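PDB 2HRX: YqgE/AlgH family protein from Corynebacterium diphtheriae, which is of unknown function and belongs to the UPF0301 (AlgH) family. Local coordinates for residues 3-8 / 24-29. Residues are numbered along the deposited sequence; the frame is centred on the assembly and turned at random.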
ATOM      1  N   ALA A   3       3.408  17.237 -23.741  1.00 19.96           N
ATOM      2  CA  ALA A   3       3.731  16.150 -24.662  1.00 21.66           C
ATOM      3  C   ALA A   3       2.857  14.908 -24.600  1.00 21.58           C
ATOM      4  O   ALA A   3       2.503  14.340 -25.633  1.00 22.06           O
ATOM      5  CB  ALA A   3       5.196  15.749 -24.491  1.00 20.79           C
ATOM      6  N   ASP A   4       2.506  14.485 -23.392  1.00 22.33           N
ATOM      7  CA  ASP A   4       1.713  13.277 -23.224  1.00 22.27           C
ATOM      8  C   ASP A   4       1.317  13.191 -21.753  1.00 21.69           C
ATOM      9  O   ASP A   4       1.551  14.128 -20.983  1.00 21.22           O
ATOM     10  CB  ASP A   4       2.581  12.074 -23.610  1.00 24.01           C
ATOM     11  CG  ASP A   4       1.774  10.822 -23.885  1.00 25.76           C
ATOM     12  OD1 ASP A   4       2.380   9.825 -24.330  1.00 27.77           O
ATOM     13  OD2 ASP A   4       0.547  10.832 -23.660  1.00 28.49           O
ATOM     14  N   ARG A   5       0.706  12.079 -21.369  1.00 19.96           N
ATOM     15  CA  ARG A   5       0.332  11.879 -19.978  1.00 20.06           C
ATOM     16  C   ARG A   5       1.644  11.820 -19.206  1.00 18.29           C
ATOM     17  O   ARG A   5       2.618  11.229 -19.674  1.00 17.21           O
ATOM     18  CB  ARG A   5      -0.449  10.572 -19.832  1.00 21.23           C
ATOM     19  CG  ARG A   5      -1.832  10.628 -20.471  1.00 25.04           C
ATOM     20  CD  ARG A   5      -2.849  11.230 -19.513  1.00 26.22           C
ATOM     21  NE  ARG A   5      -3.414  10.207 -18.635  1.00 30.41           N
ATOM     22  CZ  ARG A   5      -3.571  10.342 -17.325  1.00 29.22           C
ATOM     23  NH1 ARG A   5      -3.202  11.461 -16.724  1.00 33.75           N
ATOM     24  NH2 ARG A   5      -4.092   9.353 -16.612  1.00 33.16           N
ATOM     25  N   LEU A   6       1.669  12.450 -18.036  1.00 17.97           N
ATOM     26  CA  LEU A   6       2.864  12.505 -17.194  1.00 18.11           C
ATOM     27  C   LEU A   6       3.661  11.196 -17.120  1.00 18.80           C
ATOM     28  O   LEU A   6       4.853  11.161 -17.437  1.00 17.86           O
ATOM     29  CB  LEU A   6       2.471  12.917 -15.776  1.00 18.95           C
ATOM     30  CG  LEU A   6       3.370  13.868 -14.980  1.00 21.18           C
ATOM     31  CD1 LEU A   6       3.130  13.610 -13.501  1.00 20.54           C
ATOM     32  CD2 LEU A   6       4.843  13.665 -15.320  1.00 21.50           C
ATOM     33  N   PHE A   7       3.001  10.124 -16.698  1.00 18.58           N
ATOM     34  CA  PHE A   7       3.661   8.831 -16.553  1.00 18.83           C
ATOM     35  C   PHE A   7       4.225   8.186 -17.818  1.00 21.14           C
ATOM     36  O   PHE A   7       5.132   7.355 -17.729  1.00 20.67           O
ATOM     37  CB  PHE A   7       2.721   7.851 -15.835  1.00 17.29           C
ATOM     38  CG  PHE A   7       2.321   8.306 -14.451  1.00 14.70           C
ATOM     39  CD1 PHE A   7       3.113   9.215 -13.744  1.00 15.42           C
ATOM     40  CD2 PHE A   7       1.175   7.804 -13.838  1.00 14.56           C
ATOM     41  CE1 PHE A   7       2.768   9.615 -12.446  1.00 17.38           C
ATOM     42  CE2 PHE A   7       0.824   8.197 -12.540  1.00 13.19           C
ATOM     43  CZ  PHE A   7       1.620   9.101 -11.846  1.00 15.28           C
ATOM     44  N   ASN A   8       3.708   8.552 -18.989  1.00 23.30           N
ATOM     45  CA  ASN A   8       4.215   7.971 -20.232  1.00 25.87           C
ATOM     46  C   ASN A   8       5.589   8.506 -20.600  1.00 26.61           C
ATOM     47  O   ASN A   8       6.200   8.056 -21.568  1.00 28.24           O
ATOM     48  CB  ASN A   8       3.250   8.218 -21.389  1.00 26.44           C
ATOM     49  CG  ASN A   8       1.971   7.444 -21.237  1.00 26.64           C
ATOM     50  OD1 ASN A   8       1.952   6.383 -20.617  1.00 24.48           O
ATOM     51  ND2 ASN A   8       0.893   7.959 -21.812  1.00 27.93           N
ATOM     52  N   ALA A  24      -2.277   8.891 -11.066  1.00 10.98           N
ATOM     53  CA  ALA A  24      -1.876  10.038 -11.868  1.00 12.52           C
ATOM     54  C   ALA A  24      -2.526  11.270 -11.256  1.00 12.17           C
ATOM     55  O   ALA A  24      -3.610  11.181 -10.673  1.00 11.00           O
ATOM     56  CB  ALA A  24      -2.336   9.862 -13.311  1.00 10.88           C
ATOM     57  N   PRO A  25      -1.871  12.436 -11.371  1.00 12.69           N
ATOM     58  CA  PRO A  25      -2.428  13.673 -10.810  1.00 14.67           C
ATOM     59  C   PRO A  25      -3.857  13.969 -11.288  1.00 15.38           C
ATOM     60  O   PRO A  25      -4.696  14.436 -10.517  1.00 16.03           O
ATOM     61  CB  PRO A  25      -1.433  14.739 -11.274  1.00 14.24           C
ATOM     62  CG  PRO A  25      -0.135  13.996 -11.305  1.00 12.76           C
ATOM     63  CD  PRO A  25      -0.538  12.677 -11.953  1.00 14.75           C
ATOM     64  N   SER A  26      -4.133  13.681 -12.556  1.00 16.44           N
ATOM     65  CA  SER A  26      -5.452  13.944 -13.125  1.00 18.08           C
ATOM     66  C   SER A  26      -6.560  12.956 -12.751  1.00 18.74           C
ATOM     67  O   SER A  26      -7.728  13.213 -13.032  1.00 18.53           O
ATOM     68  CB  SER A  26      -5.354  14.057 -14.652  1.00 18.52           C
ATOM     69  OG  SER A  26      -4.899  12.854 -15.239  1.00 22.12           O
HETATM   70  N   MSE A  27      -6.217  11.837 -12.118  1.00 20.07           N
HETATM   71  CA  MSE A  27      -7.243  10.866 -11.724  1.00 21.78           C
HETATM   72  C   MSE A  27      -8.146  11.559 -10.708  1.00 22.78           C
HETATM   73  O   MSE A  27      -7.667  12.032  -9.679  1.00 23.31           O
HETATM   74  CB  MSE A  27      -6.605   9.624 -11.098  1.00 23.54           C
HETATM   75  CG  MSE A  27      -7.572   8.448 -10.956  1.00 26.14           C
HETATM   76 SE   MSE A  27      -6.750   6.852 -10.250  1.00 34.42          SE
HETATM   77  CE  MSE A  27      -5.761   6.316 -11.801  1.00 25.54           C
ATOM     78  N   GLU A  28      -9.448  11.608 -10.989  1.00 24.89           N
ATOM     79  CA  GLU A  28     -10.393  12.305 -10.113  1.00 26.85           C
ATOM     80  C   GLU A  28     -11.365  11.469  -9.281  1.00 26.62           C
ATOM     81  O   GLU A  28     -12.030  12.001  -8.389  1.00 26.98           O
ATOM     82  CB  GLU A  28     -11.208  13.307 -10.936  1.00 30.14           C
ATOM     83  CG  GLU A  28     -10.383  14.372 -11.650  1.00 34.71           C
ATOM     84  CD  GLU A  28     -11.247  15.316 -12.469  1.00 36.40           C
ATOM     85  OE1 GLU A  28     -10.697  16.265 -13.070  1.00 38.11           O
ATOM     86  OE2 GLU A  28     -12.479  15.106 -12.510  1.00 37.76           O
ATOM     87  N   SER A  29     -11.470  10.179  -9.572  1.00 25.57           N
ATOM     88  CA  SER A  29     -12.373   9.303  -8.826  1.00 24.76           C
ATOM     89  C   SER A  29     -12.211   9.490  -7.315  1.00 23.67           C
ATOM     90  O   SER A  29     -11.091   9.515  -6.803  1.00 22.18           O
ATOM     91  CB  SER A  29     -12.092   7.845  -9.190  1.00 26.87           C
ATOM     92  OG  SER A  29     -12.872   6.968  -8.405  1.00 31.97           O
TER
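Arg5, Leu6 and Phe7 project from the N-terminal arm onto the type I beta turn Ala24-Met27, which follows strand 19-23 of the mixed sheet of this AlgH-like fold. Each side has one local backbone bond: Met27 N to Ala24 O at 3.1 Å closes the turn, and Asn8 N to Arg5 O at 3.0 Å spans the start of the 3-10 segment that carries Leu6 and Phe7. Phe7 makes the tightest apolar approach. With CG anti to the carbonyl carbon (chi1 -60°), its ring is directed at the start of the turn and reaches it obliquely, with CE2 3.3 Å from Ala24 CA and CZ near Pro25 CD. The ring thus packs on backbone as much as on side chain. Leu6 meets the proline at about a right angle, bringing CD1 to 4.0 Å from Pro25 CG; Leu185 and Tyr188 also touch Leu6, so the C-terminal region reaches the same buried residue. On the more exposed side, Arg5 bends at chi2 and chi3 (-85° and -86°), which carries the guanidinium over to the turn, where NH2 passes 3.8 Å from Ala24 CB. The same group has weak partners in Asn152 O and Asp154, while the backbone of Ala24 is hydrogen-bonded to Asp154, so arm and turn share a neighbour just before strand 155-159. At the start of the arginine, the backbone Arg5 N donates to Asp4 OD2 at 2.6 Å, meeting it from above the carboxylate plane. At the far end, Arg5 NH1 lies 2.7 Å from Ser26 OG, which approaches the guanidinium obliquely.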